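Local coordinates for hypothetical protein PSPTO5229 (Pseudomonas syringae pv. tomato str. DC3000, PDB 2EVE) that is of unknown function but carries an EVE domain, related to the ASCH and PUA domains, and so may bind modified nucleic acid, at residues L5-P10 with L123-K128; G44-F49 with G100-F105. One frame throughout, in Å; residues are numbered along the deposited sequence.

Contact 1 of 2, residues L5-P10 with L123-K128; sequences LMKSEP and LPLVQK. With 144 (tris-hydroxymethyl-methyl-ammonium), chain D.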
loop_
_atom_site.group_PDB
_atom_site.type_symbol
_atom_site.label_atom_id
_atom_site.label_comp_id
_atom_site.label_asym_id
_atom_site.label_seq_id
_atom_site.Cartn_x
_atom_site.Cartn_y
_atom_site.Cartn_z
ATOM N N LEU A 5 -3.546 -2.473 -3.521
ATOM C CA LEU A 5 -2.102 -2.623 -3.440
ATOM C C LEU A 5 -1.567 -1.296 -2.917
ATOM O O LEU A 5 -1.995 -0.226 -3.357
ATOM C CB LEU A 5 -1.488 -2.948 -4.813
ATOM C CG LEU A 5 0.035 -3.136 -4.827
ATOM C CD1 LEU A 5 0.445 -4.170 -5.873
ATOM C CD2 LEU A 5 0.710 -1.803 -5.096
HETATM N N MSE A 6 -0.657 -1.367 -1.950
HETATM C CA MSE A 6 -0.051 -0.170 -1.379
HETATM C C MSE A 6 1.461 -0.348 -1.279
HETATM O O MSE A 6 1.941 -1.435 -0.962
HETATM C CB MSE A 6 -0.647 0.130 -0.003
HETATM C CG MSE A 6 -2.156 0.359 -0.031
HETATM SE SE MSE A 6 -2.796 1.332 1.518
HETATM C CE MSE A 6 -2.621 -0.110 2.765
ATOM N N LYS A 7 2.194 0.733 -1.536
ATOM C CA LYS A 7 3.656 0.720 -1.530
ATOM C C LYS A 7 4.322 1.209 -0.249
ATOM O O LYS A 7 3.826 2.116 0.417
ATOM C CB LYS A 7 4.185 1.571 -2.687
ATOM C CG LYS A 7 3.701 1.153 -4.058
ATOM C CD LYS A 7 4.321 2.032 -5.136
ATOM C CE LYS A 7 3.824 1.646 -6.516
ATOM N NZ LYS A 7 4.410 2.503 -7.582
ATOM N N SER A 8 5.466 0.606 0.071
ATOM C CA SER A 8 6.243 0.977 1.247
ATOM C C SER A 8 7.699 0.547 1.103
ATOM O O SER A 8 7.982 -0.559 0.646
ATOM C CB SER A 8 5.662 0.332 2.506
ATOM O OG SER A 8 6.386 0.742 3.662
ATOM N N GLU A 9 8.617 1.427 1.486
ATOM C CA GLU A 9 10.038 1.102 1.438
ATOM C C GLU A 9 10.270 0.186 2.635
ATOM O O GLU A 9 9.996 0.567 3.772
ATOM C CB GLU A 9 10.887 2.363 1.573
ATOM C CG GLU A 9 10.749 3.331 0.420
ATOM C CD GLU A 9 11.686 4.517 0.542
ATOM O OE1 GLU A 9 11.641 5.397 -0.342
ATOM O OE2 GLU A 9 12.465 4.566 1.516
ATOM N N PRO A 10 10.787 -1.028 2.396
ATOM C CA PRO A 10 11.036 -1.990 3.473
ATOM C C PRO A 10 11.931 -1.520 4.618
ATOM O O PRO A 10 11.731 -1.929 5.761
ATOM C CB PRO A 10 11.607 -3.194 2.731
ATOM C CG PRO A 10 12.313 -2.563 1.572
ATOM C CD PRO A 10 11.305 -1.536 1.115
ATOM N N LEU A 123 -3.057 -3.027 -14.566
ATOM C CA LEU A 123 -2.697 -2.647 -13.205
ATOM C C LEU A 123 -1.778 -1.430 -13.279
ATOM O O LEU A 123 -0.749 -1.463 -13.949
ATOM C CB LEU A 123 -1.976 -3.807 -12.520
ATOM C CG LEU A 123 -1.660 -3.640 -11.034
ATOM C CD1 LEU A 123 -2.957 -3.565 -10.228
ATOM C CD2 LEU A 123 -0.813 -4.816 -10.579
ATOM N N PRO A 124 -2.141 -0.332 -12.592
ATOM C CA PRO A 124 -1.308 0.874 -12.620
ATOM C C PRO A 124 0.173 0.622 -12.336
ATOM O O PRO A 124 1.043 1.266 -12.922
ATOM C CB PRO A 124 -1.955 1.759 -11.559
ATOM C CG PRO A 124 -3.396 1.399 -11.677
ATOM C CD PRO A 124 -3.352 -0.109 -11.781
ATOM N N LEU A 125 0.446 -0.319 -11.437
ATOM C CA LEU A 125 1.810 -0.666 -11.049
ATOM C C LEU A 125 2.726 -0.962 -12.231
ATOM O O LEU A 125 3.908 -0.611 -12.209
ATOM C CB LEU A 125 1.798 -1.885 -10.117
ATOM C CG LEU A 125 3.138 -2.313 -9.509
ATOM C CD1 LEU A 125 3.525 -1.324 -8.423
ATOM C CD2 LEU A 125 3.028 -3.716 -8.920
ATOM N N VAL A 126 2.184 -1.607 -13.259
ATOM C CA VAL A 126 2.981 -1.972 -14.428
ATOM C C VAL A 126 2.826 -1.027 -15.612
ATOM O O VAL A 126 3.353 -1.296 -16.693
ATOM C CB VAL A 126 2.646 -3.402 -14.912
ATOM C CG1 VAL A 126 2.808 -4.391 -13.769
ATOM C CG2 VAL A 126 1.235 -3.452 -15.476
ATOM N N GLN A 127 2.111 0.077 -15.418
ATOM C CA GLN A 127 1.911 1.033 -16.497
ATOM C C GLN A 127 2.981 2.119 -16.474
ATOM O O GLN A 127 3.217 2.757 -15.448
ATOM C CB GLN A 127 0.520 1.664 -16.398
ATOM C CG GLN A 127 -0.616 0.651 -16.434
ATOM C CD GLN A 127 -1.978 1.306 -16.530
ATOM O OE1 GLN A 127 -2.321 2.174 -15.728
ATOM N NE2 GLN A 127 -2.768 0.889 -17.514
ATOM N N LYS A 128 3.628 2.321 -17.616
ATOM C CA LYS A 128 4.682 3.318 -17.735
ATOM C C LYS A 128 4.199 4.707 -17.327
ATOM O O LYS A 128 3.095 5.121 -17.680
ATOM C CB LYS A 128 5.200 3.349 -19.175
ATOM C CG LYS A 128 6.414 4.230 -19.386
ATOM C CD LYS A 128 6.934 4.097 -20.806
ATOM C CE LYS A 128 8.215 4.886 -21.002
ATOM N NZ LYS A 128 8.762 4.717 -22.377
HETATM C C1 144 D . 9.901 2.142 -6.367
HETATM N N 144 D . 8.770 2.440 -7.235
HETATM C C2 144 D . 8.573 1.286 -8.173
HETATM O O2 144 D . 8.973 -0.099 -8.155
HETATM C C3 144 D . 9.110 3.769 -7.899
HETATM O O3 144 D . 8.093 4.271 -8.791
HETATM C C4 144 D . 7.599 2.509 -6.335
HETATM O O4 144 D . 7.318 3.553 -5.159
#
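Leu125 reaches from the loop after helix 111-115 to strand 3-8 and sets its two methyl groups against different residues there. CD2 of Leu125 meets CD1 of Leu5 at 4.0 Å, the two side chains crossing at about a right angle. CD1 lies against the aliphatic part of Lys7, 3.5 Å from its CE. With CG anti to the backbone N (chi1 -175°), the Leu125 fork is carried out from the short 3-10 turn 124-126, which is tied by Val126 N to Leu123 O at 3.0 Å. In the six-stranded mixed sheet of this PUA-clan domain, strand 3-8 runs between strands 46-51 and 134-137, and Leu125 also touches Tyr50 and Met135 on those neighbours, as well as Leu111 and Leu114. Lys7, Tyr50 and Leu111 are among the residues of the ligand pocket. Lys7 is extended from CG to NZ (chi4 179°), and this straight chain touches the leucine on one flank and the ligand on another. Its CD lies 3.4 Å from O4 of the bound tris-hydroxymethyl-methyl-ammonium, and NZ is 3.4 Å from C4 of the same molecule. Lys7 NZ makes a weak hydrogen bond to Leu132 O, while Tyr50 OH hydrogen-bonds the ligand.

Contact 2 of 2, residues G44-F49 with G100-F105; sequences GDEFFF and GFVDIF
Two small meetings join strand 46-51 to strand 95-110, the first between Glu46 and Val102 and the second between Phe48 and Phe105. The aromatic one is apolar: CE1 of Phe48 comes to the edge of the Phe105 ring, near its plane, and is 4.4 Å from CZ of Phe105. A chi1 of -64° brings the Phe105 ring back toward strand 46-51. Both rings also rest on Ile59 of the intervening strand 58-71, and Phe48 stacks on Trp142 of helix 139-149, which covers this face of the sheet.

The mixed polar and apolar meeting pairs a carboxylate with a methyl: OE2 of Glu46 lies 3.9 Å from CG1 of Val102, the side chains crossing at about a right angle. Glu46 gets there with an extended chain beyond CG, chi2 171°, while its CB leaves the strand without heading for Val102. Val102 belongs to a classic beta bulge, where it and Asp103 both face Ile62, and it also packs on Ile62 and Lys64.

No hydrogen bond passes between the segments, as befits strands separated by another one; the touching parts run 22° apart. Strand 58-71, lying between them, pairs with both, and strands 46-51 and 95-110 meet through side chains over it. With no polar bond between the segments, the aromatic pair probably contributes through burial and dispersion, while the partly exposed Glu46 carboxylate merely lies beside a methyl.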
loop_
_atom_site.group_PDB
_atom_site.type_symbol
_atom_site.label_atom_id
_atom_site.label_comp_id
_atom_site.label_asym_id
_atom_site.label_seq_id
_atom_site.Cartn_x
_atom_site.Cartn_y
_atom_site.Cartn_z
ATOM N N GLY A 44 -11.837 -4.984 6.308
ATOM C CA GLY A 44 -11.906 -6.316 5.740
ATOM C C GLY A 44 -11.270 -6.415 4.369
ATOM O O GLY A 44 -10.897 -7.507 3.934
ATOM N N ASP A 45 -11.160 -5.286 3.673
ATOM C CA ASP A 45 -10.528 -5.285 2.356
ATOM C C ASP A 45 -9.098 -5.770 2.543
ATOM O O ASP A 45 -8.505 -5.583 3.606
ATOM C CB ASP A 45 -10.492 -3.878 1.755
ATOM C CG ASP A 45 -11.839 -3.422 1.220
ATOM O OD1 ASP A 45 -12.812 -4.207 1.253
ATOM O OD2 ASP A 45 -11.918 -2.265 0.764
ATOM N N GLU A 46 -8.545 -6.402 1.517
ATOM C CA GLU A 46 -7.174 -6.889 1.592
ATOM C C GLU A 46 -6.322 -6.151 0.577
ATOM O O GLU A 46 -6.840 -5.626 -0.408
ATOM C CB GLU A 46 -7.131 -8.393 1.321
ATOM C CG GLU A 46 -7.753 -9.219 2.430
ATOM C CD GLU A 46 -7.895 -10.681 2.056
ATOM O OE1 GLU A 46 -8.669 -10.984 1.124
ATOM O OE2 GLU A 46 -7.236 -11.523 2.698
ATOM N N PHE A 47 -5.017 -6.103 0.817
ATOM C CA PHE A 47 -4.123 -5.417 -0.107
ATOM C C PHE A 47 -2.773 -6.091 -0.201
ATOM O O PHE A 47 -2.313 -6.729 0.749
ATOM C CB PHE A 47 -3.921 -3.957 0.327
ATOM C CG PHE A 47 -3.106 -3.797 1.587
ATOM C CD1 PHE A 47 -1.722 -3.636 1.529
ATOM C CD2 PHE A 47 -3.725 -3.800 2.832
ATOM C CE1 PHE A 47 -0.970 -3.484 2.698
ATOM C CE2 PHE A 47 -2.982 -3.651 4.005
ATOM C CZ PHE A 47 -1.609 -3.490 3.938
ATOM N N PHE A 48 -2.148 -5.959 -1.364
ATOM C CA PHE A 48 -0.816 -6.502 -1.556
ATOM C C PHE A 48 0.164 -5.481 -1.005
ATOM O O PHE A 48 0.068 -4.290 -1.305
ATOM C CB PHE A 48 -0.525 -6.742 -3.036
ATOM C CG PHE A 48 -1.199 -7.954 -3.590
ATOM C CD1 PHE A 48 -1.113 -9.175 -2.926
ATOM C CD2 PHE A 48 -1.919 -7.884 -4.775
ATOM C CE1 PHE A 48 -1.734 -10.307 -3.435
ATOM C CE2 PHE A 48 -2.544 -9.012 -5.293
ATOM C CZ PHE A 48 -2.453 -10.227 -4.622
ATOM N N PHE A 49 1.088 -5.959 -0.180
ATOM C CA PHE A 49 2.114 -5.120 0.436
ATOM C C PHE A 49 3.295 -5.121 -0.537
ATOM O O PHE A 49 4.014 -6.113 -0.661
ATOM C CB PHE A 49 2.518 -5.735 1.787
ATOM C CG PHE A 49 3.280 -4.802 2.704
ATOM C CD1 PHE A 49 4.460 -4.186 2.294
ATOM C CD2 PHE A 49 2.834 -4.593 4.009
ATOM C CE1 PHE A 49 5.189 -3.372 3.178
ATOM C CE2 PHE A 49 3.550 -3.788 4.893
ATOM C CZ PHE A 49 4.729 -3.174 4.482
ATOM N N GLY A 100 -3.739 -4.608 9.121
ATOM C CA GLY A 100 -3.366 -5.788 9.876
ATOM C C GLY A 100 -2.650 -6.808 9.011
ATOM O O GLY A 100 -2.795 -6.811 7.787
ATOM N N PHE A 101 -1.876 -7.682 9.645
ATOM C CA PHE A 101 -1.133 -8.700 8.913
ATOM C C PHE A 101 -2.013 -9.841 8.425
ATOM O O PHE A 101 -2.928 -10.281 9.123
ATOM C CB PHE A 101 -0.011 -9.272 9.790
ATOM C CG PHE A 101 0.792 -10.355 9.123
ATOM C CD1 PHE A 101 0.582 -11.695 9.436
ATOM C CD2 PHE A 101 1.761 -10.032 8.179
ATOM C CE1 PHE A 101 1.328 -12.703 8.816
ATOM C CE2 PHE A 101 2.514 -11.026 7.553
ATOM C CZ PHE A 101 2.296 -12.366 7.873
ATOM N N VAL A 102 -1.746 -10.299 7.207
ATOM C CA VAL A 102 -2.481 -11.422 6.644
ATOM C C VAL A 102 -1.502 -12.520 6.235
ATOM O O VAL A 102 -1.631 -13.659 6.677
ATOM C CB VAL A 102 -3.344 -11.004 5.422
ATOM C CG1 VAL A 102 -3.966 -12.242 4.782
ATOM C CG2 VAL A 102 -4.447 -10.051 5.865
ATOM N N ASP A 103 -0.511 -12.188 5.412
ATOM C CA ASP A 103 0.448 -13.202 4.986
ATOM C C ASP A 103 1.752 -12.607 4.476
ATOM O O ASP A 103 1.805 -11.453 4.049
ATOM C CB ASP A 103 -0.197 -14.088 3.907
ATOM C CG ASP A 103 0.580 -15.372 3.651
ATOM O OD1 ASP A 103 1.271 -15.857 4.572
ATOM O OD2 ASP A 103 0.481 -15.910 2.527
ATOM N N ILE A 104 2.817 -13.397 4.550
ATOM C CA ILE A 104 4.117 -12.958 4.072
ATOM C C ILE A 104 4.616 -14.011 3.089
ATOM O O ILE A 104 4.541 -15.212 3.356
ATOM C CB ILE A 104 5.120 -12.777 5.240
ATOM C CG1 ILE A 104 6.475 -12.333 4.692
ATOM C CG2 ILE A 104 5.220 -14.060 6.054
ATOM C CD1 ILE A 104 7.486 -11.985 5.762
ATOM N N PHE A 105 5.095 -13.555 1.939
ATOM C CA PHE A 105 5.583 -14.455 0.904
ATOM C C PHE A 105 7.010 -14.918 1.178
ATOM O O PHE A 105 7.841 -14.154 1.668
ATOM C CB PHE A 105 5.535 -13.766 -0.467
ATOM C CG PHE A 105 4.145 -13.400 -0.935
ATOM C CD1 PHE A 105 3.013 -13.804 -0.232
ATOM C CD2 PHE A 105 3.973 -12.661 -2.103
ATOM C CE1 PHE A 105 1.732 -13.482 -0.690
ATOM C CE2 PHE A 105 2.699 -12.335 -2.567
ATOM C CZ PHE A 105 1.577 -12.745 -1.860
#

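How the contacts relate
One sheet underlies both contacts, and they meet along the neighbouring parallel strands 3-8 and 46-51, with Met6 N and Phe48 O 3.1 Å apart in a probable hydrogen bond. Contact 1 is the more buried, joining the sheet to a loop beside the ligand pocket; contact 2 is partly buried and joins two strands of the sheet itself, with the side chain of Phe48 about 13 Å from the bound ligand. Their centres lie 15 Å apart. Both lack hydrogen bonds between their segments, yet contact 1 rests on leucine methyls and a lysine chain, whereas contact 2 relies on aromatic rings and a glutamate against a valine.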